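Local structure of uncharacterized protein (Bacteroides ovatus, 4DQA) at residues S161-V171 with N221-Q232; P307-Y316 with I329-G338. The protein is of unknown function but probably binds carbohydrate through a concanavalin A-like lectin/glucanase domain that follows an N-terminal BT_3987-like domain. One frame throughout, in Å; residues are numbered along the deposited sequence. Where two conformers were deposited one is given.

Contact 1. Residues S161-V171 with N221-Q232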
loop_
_atom_site.group_PDB
_atom_site.type_symbol
_atom_site.label_atom_id
_atom_site.label_comp_id
_atom_site.label_asym_id
_atom_site.label_seq_id
_atom_site.Cartn_x
_atom_site.Cartn_y
_atom_site.Cartn_z
ATOM N N SER A 161 -13.077 9.785 -18.273
ATOM C CA SER A 161 -12.733 9.215 -19.559
ATOM C C SER A 161 -11.967 7.953 -19.284
ATOM O O SER A 161 -12.510 6.859 -19.389
ATOM C CB SER A 161 -11.962 10.215 -20.431
ATOM O OG SER A 161 -10.874 10.773 -19.723
ATOM N N SER A 162 -10.716 8.085 -18.869
ATOM C CA SER A 162 -10.004 6.940 -18.319
ATOM C C SER A 162 -10.291 6.868 -16.825
ATOM O O SER A 162 -10.439 7.896 -16.159
ATOM C CB SER A 162 -8.514 7.064 -18.554
ATOM O OG SER A 162 -8.271 7.101 -19.958
ATOM N N PHE A 163 -10.419 5.663 -16.293
ATOM C CA PHE A 163 -10.729 5.544 -14.878
ATOM C C PHE A 163 -10.381 4.170 -14.351
ATOM O O PHE A 163 -10.080 3.242 -15.112
ATOM C CB PHE A 163 -12.212 5.834 -14.636
ATOM C CG PHE A 163 -13.109 4.745 -15.118
ATOM C CD1 PHE A 163 -13.497 4.705 -16.440
ATOM C CD2 PHE A 163 -13.522 3.737 -14.262
ATOM C CE1 PHE A 163 -14.303 3.684 -16.922
ATOM C CE2 PHE A 163 -14.339 2.705 -14.739
ATOM C CZ PHE A 163 -14.712 2.689 -16.072
ATOM N N THR A 164 -10.428 4.083 -13.027
ATOM C CA THR A 164 -10.205 2.840 -12.288
ATOM C C THR A 164 -11.152 2.770 -11.118
ATOM O O THR A 164 -11.332 3.752 -10.385
ATOM C CB THR A 164 -8.770 2.779 -11.737
ATOM O OG1 THR A 164 -7.841 2.911 -12.807
ATOM C CG2 THR A 164 -8.510 1.460 -11.021
ATOM N N TYR A 165 -11.755 1.599 -10.931
ATOM C CA TYR A 165 -12.408 1.251 -9.674
ATOM C C TYR A 165 -11.539 0.170 -9.064
ATOM O O TYR A 165 -11.143 -0.754 -9.773
ATOM C CB TYR A 165 -13.772 0.590 -9.879
ATOM C CG TYR A 165 -14.899 1.391 -10.497
ATOM C CD1 TYR A 165 -14.827 2.766 -10.679
ATOM C CD2 TYR A 165 -16.077 0.737 -10.887
ATOM C CE1 TYR A 165 -15.890 3.474 -11.227
ATOM C CE2 TYR A 165 -17.141 1.435 -11.444
ATOM C CZ TYR A 165 -17.055 2.801 -11.600
ATOM O OH TYR A 165 -18.107 3.510 -12.152
ATOM N N GLU A 166 -11.289 0.221 -7.768
ATOM C CA GLU A 166 -10.591 -0.896 -7.117
ATOM C C GLU A 166 -11.018 -1.033 -5.673
ATOM O O GLU A 166 -11.482 -0.079 -5.053
ATOM C CB GLU A 166 -9.069 -0.827 -7.212
ATOM C CG GLU A 166 -8.477 0.396 -6.576
ATOM C CD GLU A 166 -6.954 0.411 -6.578
ATOM O OE1 GLU A 166 -6.348 -0.674 -6.544
ATOM O OE2 GLU A 166 -6.351 1.519 -6.562
ATOM N N ALA A 167 -10.901 -2.247 -5.158
ATOM C CA ALA A 167 -11.218 -2.531 -3.754
ATOM C C ALA A 167 -10.642 -3.863 -3.354
ATOM O O ALA A 167 -10.470 -4.770 -4.187
ATOM C CB ALA A 167 -12.702 -2.580 -3.547
ATOM N N LEU A 168 -10.395 -4.012 -2.057
ATOM C CA LEU A 168 -10.244 -5.331 -1.435
ATOM C C LEU A 168 -11.634 -5.746 -0.969
ATOM O O LEU A 168 -12.342 -4.971 -0.298
ATOM C CB LEU A 168 -9.306 -5.289 -0.230
ATOM C CG LEU A 168 -7.858 -4.984 -0.560
ATOM C CD1 LEU A 168 -7.102 -4.479 0.683
ATOM C CD2 LEU A 168 -7.145 -6.181 -1.173
ATOM N N ILE A 169 -12.029 -6.971 -1.316
ATOM C CA ILE A 169 -13.344 -7.497 -0.949
ATOM C C ILE A 169 -13.230 -8.894 -0.377
ATOM O O ILE A 169 -12.323 -9.659 -0.668
ATOM C CB ILE A 169 -14.338 -7.526 -2.146
ATOM C CG1 ILE A 169 -13.883 -8.529 -3.205
ATOM C CG2 ILE A 169 -14.493 -6.124 -2.711
ATOM C CD1 ILE A 169 -14.930 -8.742 -4.287
ATOM N N ASN A 170 -14.206 -9.206 0.471
ATOM C CA ASN A 170 -14.339 -10.518 1.081
ATOM C C ASN A 170 -15.820 -10.797 1.195
ATOM O O ASN A 170 -16.533 -10.148 1.959
ATOM C CB ASN A 170 -13.669 -10.539 2.452
ATOM C CG ASN A 170 -13.628 -11.919 3.056
ATOM O OD1 ASN A 170 -14.578 -12.680 2.931
ATOM N ND2 ASN A 170 -12.508 -12.267 3.680
ATOM N N VAL A 171 -16.293 -11.744 0.395
ATOM C CA VAL A 171 -17.720 -11.997 0.271
ATOM C C VAL A 171 -18.211 -13.004 1.310
ATOM O O VAL A 171 -17.653 -14.104 1.437
ATOM C CB VAL A 171 -18.020 -12.561 -1.132
ATOM C CG1 VAL A 171 -19.501 -12.794 -1.312
ATOM C CG2 VAL A 171 -17.524 -11.616 -2.199
ATOM N N ASN A 221 -15.478 -15.928 1.840
ATOM C CA ASN A 221 -14.581 -16.008 2.990
ATOM C C ASN A 221 -13.116 -16.002 2.560
ATOM O O ASN A 221 -12.291 -16.728 3.122
ATOM C CB ASN A 221 -14.883 -17.257 3.833
ATOM C CG ASN A 221 -14.194 -17.231 5.195
ATOM O OD1 ASN A 221 -14.003 -16.170 5.795
ATOM N ND2 ASN A 221 -13.815 -18.397 5.681
ATOM N N ARG A 222 -12.816 -15.181 1.549
ATOM C CA ARG A 222 -11.464 -15.037 1.018
ATOM C C ARG A 222 -11.299 -13.588 0.580
ATOM O O ARG A 222 -12.169 -13.037 -0.107
ATOM C CB ARG A 222 -11.275 -15.985 -0.167
ATOM C CG ARG A 222 -9.963 -15.841 -0.840
ATOM C CD ARG A 222 -9.663 -17.012 -1.690
ATOM N NE ARG A 222 -8.508 -16.710 -2.520
ATOM C CZ ARG A 222 -7.962 -17.560 -3.370
ATOM N NH1 ARG A 222 -8.455 -18.791 -3.485
ATOM N NH2 ARG A 222 -6.924 -17.173 -4.096
ATOM N N TRP A 223 -10.186 -12.964 0.959
ATOM C CA TRP A 223 -9.879 -11.635 0.440
ATOM C C TRP A 223 -9.374 -11.706 -0.996
ATOM O O TRP A 223 -8.516 -12.518 -1.317
ATOM C CB TRP A 223 -8.838 -10.929 1.301
ATOM C CG TRP A 223 -9.400 -10.441 2.591
ATOM C CD1 TRP A 223 -9.270 -11.017 3.827
ATOM C CD2 TRP A 223 -10.234 -9.294 2.762
ATOM N NE1 TRP A 223 -9.976 -10.282 4.750
ATOM C CE2 TRP A 223 -10.587 -9.235 4.116
ATOM C CE3 TRP A 223 -10.711 -8.303 1.897
ATOM C CZ2 TRP A 223 -11.396 -8.208 4.623
ATOM C CZ3 TRP A 223 -11.504 -7.296 2.402
ATOM C CH2 TRP A 223 -11.855 -7.264 3.755
ATOM N N TYR A 224 -9.916 -10.811 -1.823
ATOM C CA TYR A 224 -9.449 -10.577 -3.180
ATOM C C TYR A 224 -9.244 -9.098 -3.406
ATOM O O TYR A 224 -10.047 -8.276 -2.935
ATOM C CB TYR A 224 -10.489 -11.023 -4.196
ATOM C CG TYR A 224 -10.773 -12.497 -4.284
ATOM C CD1 TYR A 224 -9.999 -13.314 -5.064
ATOM C CD2 TYR A 224 -11.843 -13.060 -3.603
ATOM C CE1 TYR A 224 -10.275 -14.666 -5.165
ATOM C CE2 TYR A 224 -12.133 -14.383 -3.688
ATOM C CZ TYR A 224 -11.357 -15.194 -4.470
ATOM O OH TYR A 224 -11.683 -16.540 -4.574
ATOM N N HIS A 225 -8.218 -8.744 -4.166
ATOM C CA HIS A 225 -8.161 -7.398 -4.710
ATOM C C HIS A 225 -8.815 -7.412 -6.079
ATOM O O HIS A 225 -8.469 -8.269 -6.915
ATOM C CB HIS A 225 -6.727 -6.905 -4.828
ATOM C CG HIS A 225 -6.642 -5.471 -5.220
ATOM N ND1 HIS A 225 -6.353 -5.059 -6.506
ATOM C CD2 HIS A 225 -6.825 -4.339 -4.492
ATOM C CE1 HIS A 225 -6.375 -3.738 -6.552
ATOM N NE2 HIS A 225 -6.656 -3.278 -5.344
ATOM N N VAL A 226 -9.752 -6.511 -6.306
ATOM C CA VAL A 226 -10.461 -6.456 -7.577
ATOM C C VAL A 226 -10.341 -5.061 -8.159
ATOM O O VAL A 226 -10.346 -4.071 -7.439
ATOM C CB VAL A 226 -11.932 -6.873 -7.468
ATOM C CG1 VAL A 226 -12.055 -8.310 -6.898
ATOM C CG2 VAL A 226 -12.744 -5.902 -6.644
ATOM N N ALA A 227 -10.195 -4.978 -9.480
ATOM C CA ALA A 227 -10.093 -3.683 -10.158
ATOM C C ALA A 227 -10.703 -3.726 -11.549
ATOM O O ALA A 227 -10.669 -4.752 -12.246
ATOM C CB ALA A 227 -8.639 -3.208 -10.242
ATOM N N LEU A 228 -11.279 -2.598 -11.947
ATOM C CA LEU A 228 -11.750 -2.384 -13.308
ATOM C C LEU A 228 -11.029 -1.135 -13.807
ATOM O O LEU A 228 -11.054 -0.110 -13.120
ATOM C CB LEU A 228 -13.243 -2.115 -13.278
ATOM C CG LEU A 228 -13.850 -1.519 -14.551
ATOM C CD1 LEU A 228 -13.816 -2.508 -15.708
ATOM C CD2 LEU A 228 -15.265 -1.060 -14.281
ATOM N N THR A 229 -10.419 -1.218 -14.983
ATOM C CA THR A 229 -9.762 -0.061 -15.590
ATOM C C THR A 229 -10.320 0.163 -16.981
ATOM O O THR A 229 -10.746 -0.778 -17.652
ATOM C CB THR A 229 -8.226 -0.211 -15.687
ATOM O OG1 THR A 229 -7.878 -1.263 -16.596
ATOM C CG2 THR A 229 -7.606 -0.473 -14.314
ATOM N N TYR A 230 -10.321 1.414 -17.410
ATOM C CA TYR A 230 -10.560 1.722 -18.821
ATOM C C TYR A 230 -9.601 2.819 -19.222
ATOM O O TYR A 230 -9.522 3.847 -18.563
ATOM C CB TYR A 230 -11.981 2.215 -19.030
ATOM C CG TYR A 230 -12.313 2.675 -20.433
ATOM C CD1 TYR A 230 -12.068 1.868 -21.537
ATOM C CD2 TYR A 230 -12.931 3.891 -20.636
ATOM C CE1 TYR A 230 -12.423 2.276 -22.819
ATOM C CE2 TYR A 230 -13.290 4.306 -21.916
ATOM C CZ TYR A 230 -13.038 3.494 -22.989
ATOM O OH TYR A 230 -13.395 3.920 -24.245
ATOM N N ASP A 231 -8.864 2.551 -20.289
ATOM C CA ASP A 231 -7.941 3.506 -20.894
ATOM C C ASP A 231 -8.641 4.039 -22.135
ATOM O O ASP A 231 -8.700 3.352 -23.151
ATOM C CB ASP A 231 -6.649 2.783 -21.265
ATOM C CG ASP A 231 -5.550 3.724 -21.728
ATOM O OD1 ASP A 231 -5.798 4.570 -22.617
ATOM O OD2 ASP A 231 -4.428 3.600 -21.191
ATOM N N GLN A 232 -9.187 5.238 -22.044
ATOM C CA GLN A 232 -10.021 5.732 -23.130
ATOM C C GLN A 232 -9.267 5.904 -24.464
ATOM O O GLN A 232 -9.798 5.551 -25.514
ATOM C CB GLN A 232 -10.731 7.019 -22.704
ATOM C CG GLN A 232 -11.530 7.689 -23.818
ATOM C CD GLN A 232 -10.685 8.651 -24.629
ATOM O OE1 GLN A 232 -9.845 9.369 -24.077
ATOM N NE2 GLN A 232 -10.902 8.676 -25.940
HETATM O O HOH W 1 -8.547 9.873 -21.023
HETATM O O HOH W 2 -11.641 -14.384 5.594
HETATM O O HOH W 3 -14.591 -13.554 -0.920
#
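Asn170 lies over one face of the Trp223 indole, its CB standing 3.6 Å from the centroid of the six-membered ring and almost on the ring normal, a clear CH-pi contact. The amide is turned almost perpendicular to the indole, 87° between planes, and the edge of the same ring system meets Leu168 O. Because CG of Asn170 is anti to the backbone N (chi1 -173°), ND2 is carried out over the pyrrole side, where water 2 accepts from it and donates to Asn221 OD1. Further along this face, the His225 ring receives Leu168 CD2 and Glu166 OE1 at its edge; the bond from His225 NE2 to Glu166 OE1, 2.9 Å, is weak and bent to 122°. The other carboxylate oxygen, OE2, is held more firmly by Trp289 and by a salt bridge to Arg287. On the reverse face of the sheet, Leu228 CD2 touches both aromatic rings, 3.9 Å from Phe163 CE2, at that ring's edge, and as far from Tyr165 CD2. Phe163 CE2 lies over one face of the Tyr165 ring, offset toward its rim, while Ile169 CD1 packs on Val226 CG1. Between these two layers of side chains the backbones pair in antiparallel register from Phe163 with Tyr230 to Ile169 with Tyr224, the straightest bond running nearly straight from Val226 N to Ala167 O (2.8 Å). Past the paired strands, Gln232 N donates to Ser162 OG at 2.9 Å. With strands 282-289 and 236-241 as further neighbours, this is the interior of an antiparallel sheet of the concanavalin A-like jelly-roll fold.

Contact 2. Residues P307-Y316 with I329-G338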
loop_
_atom_site.group_PDB
_atom_site.type_symbol
_atom_site.label_atom_id
_atom_site.label_comp_id
_atom_site.label_asym_id
_atom_site.label_seq_id
_atom_site.Cartn_x
_atom_site.Cartn_y
_atom_site.Cartn_z
ATOM N N PRO A 307 -3.399 9.330 0.360
ATOM C CA PRO A 307 -4.680 9.942 -0.011
ATOM C C PRO A 307 -4.576 11.273 -0.735
ATOM O O PRO A 307 -5.586 11.729 -1.279
ATOM C CB PRO A 307 -5.392 10.130 1.324
ATOM C CG PRO A 307 -4.346 10.048 2.356
ATOM C CD PRO A 307 -3.216 9.244 1.814
ATOM N N ALA A 308 -3.392 11.864 -0.739
ATOM C CA ALA A 308 -3.105 13.089 -1.482
ATOM C C ALA A 308 -2.822 12.849 -2.971
ATOM O O ALA A 308 -2.586 13.813 -3.716
ATOM C CB ALA A 308 -1.924 13.808 -0.830
ATOM N N SER A 309 -2.861 11.599 -3.417
ATOM C CA SER A 309 -2.399 11.251 -4.766
ATOM C C SER A 309 -3.184 11.946 -5.873
ATOM O O SER A 309 -4.422 11.929 -5.888
ATOM C CB SER A 309 -2.541 9.739 -5.018
ATOM O OG SER A 309 -1.710 8.932 -4.178
ATOM N N GLU A 310 -2.463 12.483 -6.838
ATOM C CA GLU A 310 -3.073 13.024 -8.031
ATOM C C GLU A 310 -3.834 11.926 -8.764
ATOM O O GLU A 310 -3.336 10.812 -8.931
ATOM C CB GLU A 310 -1.995 13.612 -8.932
ATOM C CG GLU A 310 -2.537 14.226 -10.205
ATOM C CD GLU A 310 -3.183 15.591 -9.988
ATOM O OE1 GLU A 310 -2.917 16.223 -8.941
ATOM O OE2 GLU A 310 -3.918 16.027 -10.898
ATOM N N GLY A 311 -5.062 12.226 -9.152
ATOM C CA GLY A 311 -5.889 11.271 -9.864
ATOM C C GLY A 311 -6.812 10.430 -9.001
ATOM O O GLY A 311 -7.645 9.685 -9.518
ATOM N N LEU A 312 -6.663 10.533 -7.681
ATOM C CA LEU A 312 -7.459 9.749 -6.760
ATOM C C LEU A 312 -8.720 10.547 -6.432
ATOM O O LEU A 312 -8.651 11.585 -5.767
ATOM C CB LEU A 312 -6.669 9.455 -5.516
ATOM C CG LEU A 312 -7.297 8.568 -4.468
ATOM C CD1 LEU A 312 -7.677 7.168 -5.011
ATOM C CD2 LEU A 312 -6.339 8.436 -3.276
ATOM N N ALA A 313 -9.844 10.094 -6.972
ATOM C CA ALA A 313 -11.106 10.827 -6.854
ATOM C C ALA A 313 -11.918 10.457 -5.620
ATOM O O ALA A 313 -12.776 11.220 -5.169
ATOM C CB ALA A 313 -11.956 10.629 -8.126
ATOM N N LEU A 314 -11.666 9.268 -5.075
ATOM C CA LEU A 314 -12.412 8.765 -3.933
ATOM C C LEU A 314 -11.568 7.707 -3.259
ATOM O O LEU A 314 -10.969 6.871 -3.940
ATOM C CB LEU A 314 -13.715 8.127 -4.397
ATOM C CG LEU A 314 -14.571 7.567 -3.262
ATOM C CD1 LEU A 314 -15.155 8.737 -2.490
ATOM C CD2 LEU A 314 -15.650 6.626 -3.762
ATOM N N TYR A 315 -11.517 7.727 -1.936
ATOM C CA TYR A 315 -10.750 6.724 -1.179
ATOM C C TYR A 315 -11.392 6.459 0.151
ATOM O O TYR A 315 -11.415 7.330 1.015
ATOM C CB TYR A 315 -9.336 7.265 -0.971
ATOM C CG TYR A 315 -8.301 6.304 -0.394
ATOM C CD1 TYR A 315 -8.515 4.930 -0.312
ATOM C CD2 TYR A 315 -7.096 6.810 0.045
ATOM C CE1 TYR A 315 -7.521 4.075 0.206
ATOM C CE2 TYR A 315 -6.124 5.989 0.567
ATOM C CZ TYR A 315 -6.318 4.623 0.604
ATOM O OH TYR A 315 -5.313 3.850 1.132
ATOM N N TYR A 316 -11.892 5.241 0.343
ATOM C CA TYR A 316 -12.335 4.803 1.643
ATOM C C TYR A 316 -11.483 3.631 2.090
ATOM O O TYR A 316 -11.585 2.526 1.536
ATOM C CB TYR A 316 -13.807 4.363 1.609
ATOM C CG TYR A 316 -14.797 5.502 1.499
ATOM C CD1 TYR A 316 -14.956 6.404 2.548
ATOM C CD2 TYR A 316 -15.544 5.704 0.345
ATOM C CE1 TYR A 316 -15.854 7.454 2.453
ATOM C CE2 TYR A 316 -16.454 6.732 0.243
ATOM C CZ TYR A 316 -16.596 7.629 1.298
ATOM O OH TYR A 316 -17.487 8.674 1.222
ATOM N N ILE A 329 -20.164 9.702 5.581
ATOM C CA ILE A 329 -18.833 9.115 5.767
ATOM C C ILE A 329 -17.883 9.910 4.858
ATOM O O ILE A 329 -18.048 9.939 3.613
ATOM C CB ILE A 329 -18.769 7.585 5.529
ATOM C CG1 ILE A 329 -17.353 7.072 5.759
ATOM C CG2 ILE A 329 -19.291 7.193 4.143
ATOM C CD1 ILE A 329 -17.259 5.522 5.764
ATOM N N LYS A 330 -16.918 10.582 5.482
ATOM C CA LYS A 330 -16.000 11.451 4.762
ATOM C C LYS A 330 -14.818 10.641 4.271
ATOM O O LYS A 330 -14.178 9.952 5.044
ATOM C CB LYS A 330 -15.515 12.562 5.685
ATOM C CG LYS A 330 -16.657 13.309 6.339
ATOM C CD LYS A 330 -16.161 14.428 7.252
ATOM C CE LYS A 330 -15.350 15.465 6.495
ATOM N NZ LYS A 330 -16.205 16.345 5.653
ATOM N N ASP A 331 -14.539 10.729 2.974
ATOM C CA ASP A 331 -13.461 9.921 2.435
ATOM C C ASP A 331 -12.093 10.489 2.815
ATOM O O ASP A 331 -11.965 11.606 3.364
ATOM C CB ASP A 331 -13.619 9.755 0.923
ATOM C CG ASP A 331 -12.853 10.778 0.149
ATOM O OD1 ASP A 331 -13.018 11.991 0.444
ATOM O OD2 ASP A 331 -12.079 10.383 -0.768
ATOM N N ALA A 332 -11.074 9.685 2.535
ATOM C CA ALA A 332 -9.689 9.976 2.912
ATOM C C ALA A 332 -9.049 11.094 2.119
ATOM O O ALA A 332 -8.164 11.762 2.644
ATOM C CB ALA A 332 -8.872 8.723 2.796
ATOM N N THR A 333 -9.506 11.332 0.890
ATOM C CA THR A 333 -8.977 12.460 0.114
ATOM C C THR A 333 -9.442 13.806 0.641
ATOM O O THR A 333 -8.884 14.844 0.311
ATOM C CB THR A 333 -9.339 12.416 -1.373
ATOM O OG1 THR A 333 -10.750 12.631 -1.549
ATOM C CG2 THR A 333 -8.900 11.097 -2.039
ATOM N N GLY A 334 -10.508 13.791 1.434
ATOM C CA GLY A 334 -11.129 15.049 1.830
ATOM C C GLY A 334 -12.033 15.639 0.763
ATOM O O GLY A 334 -12.535 16.757 0.933
ATOM N N ARG A 335 -12.240 14.921 -0.338
ATOM C CA ARG A 335 -13.007 15.476 -1.460
ATOM C C ARG A 335 -14.478 15.078 -1.450
ATOM O O ARG A 335 -15.317 15.812 -2.011
ATOM C CB ARG A 335 -12.401 15.056 -2.802
ATOM C CG ARG A 335 -11.016 15.596 -2.996
ATOM C CD ARG A 335 -10.334 14.986 -4.211
ATOM N NE ARG A 335 -10.988 15.307 -5.482
ATOM C CZ ARG A 335 -10.823 16.434 -6.158
ATOM N NH1 ARG A 335 -10.035 17.383 -5.687
ATOM N NH2 ARG A 335 -11.449 16.626 -7.321
ATOM N N ILE A 336 -14.780 13.955 -0.815
ATOM C CA ILE A 336 -16.100 13.325 -0.924
ATOM C C ILE A 336 -16.757 13.140 0.431
ATOM O O ILE A 336 -16.194 12.524 1.327
ATOM C CB ILE A 336 -16.003 11.917 -1.534
ATOM C CG1 ILE A 336 -15.374 11.949 -2.927
ATOM C CG2 ILE A 336 -17.395 11.243 -1.609
ATOM C CD1 ILE A 336 -16.087 12.827 -3.868
ATOM N N ASN A 337 -17.969 13.665 0.562
ATOM C CA ASN A 337 -18.803 13.358 1.733
ATOM C C ASN A 337 -19.898 12.421 1.305
ATOM O O ASN A 337 -20.903 12.851 0.728
ATOM C CB ASN A 337 -19.421 14.652 2.250
ATOM C CG ASN A 337 -18.398 15.599 2.803
ATOM O OD1 ASN A 337 -17.464 15.186 3.457
ATOM N ND2 ASN A 337 -18.559 16.891 2.514
ATOM N N GLY A 338 -19.715 11.128 1.532
ATOM C CA GLY A 338 -20.667 10.129 1.098
ATOM C C GLY A 338 -21.804 9.972 2.093
ATOM O O GLY A 338 -21.596 10.104 3.299
HETATM O O HOH W 4 -13.223 13.667 -6.309
#
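Tyr315 and Asp331 meet where strand 312-316, offset by a classic beta bulge at Ala313 and Leu314, runs up to the type I turn Asp331-Gly334, and Ala332 N donates to Tyr315 O in a nearly straight 2.8 Å bond. The Asp331 carboxylate joins the two: OD2 takes Tyr315 N on its anti lone pair at 3.0 Å and the hydroxyl of Thr333 on its syn lone pair at 2.7 Å. Its partner oxygen OD1 accepts from Ile336 N, which comes from above the carboxylate plane, so both oxygens help fix the turn's shape. The same residue sets its CB over one face of the Tyr316 ring, 3.8 Å from the centroid, with ring and carboxylate planes 75° apart. With CG beside its backbone N (chi1 -73°), Tyr316 extends past this aspartate until OH donates to Ile329 O at 2.8 Å; Gly338 N reaches that carbonyl from the opposite face of its plane. Thr333 CG2 rests on Leu312 CG, 3.9 Å away, and its OG1 accepts from Arg335 N in an ST turn. Water 4 bridges Ala313 O and Arg335 NE. Strand 312-316 borders strand 282-289, on which Leu312 and Tyr315 pack, whereas Ile329 and Ile336 lie against strand 150-152 and Tyr316 reaches both 150-152 and 264-266, placing the contact between two antiparallel sheets.

In the fold
Both contacts reach the same antiparallel sheet, and strand 282-289 lies between them, pairing with 163-171 of contact 1 and with 312-316 of contact 2. Their centres are 16 Å apart and their nearest atoms about 6 Å; they do not touch, and strand 282-289 is what joins them. Contact 1 is buried and works within one sheet: regular main-chain bonds do the joining, aromatic and aliphatic groups line one face, and the other mixes apolar groups with a carboxylate, an imidazole, an amide and hydroxyls. Contact 2 is partly buried, smaller in area, and links this sheet to the one holding 328-330 and 337-340; there only one main-chain bond crosses, and a carboxylate and a tyrosine hydroxyl supply the remaining direct hydrogen bonds.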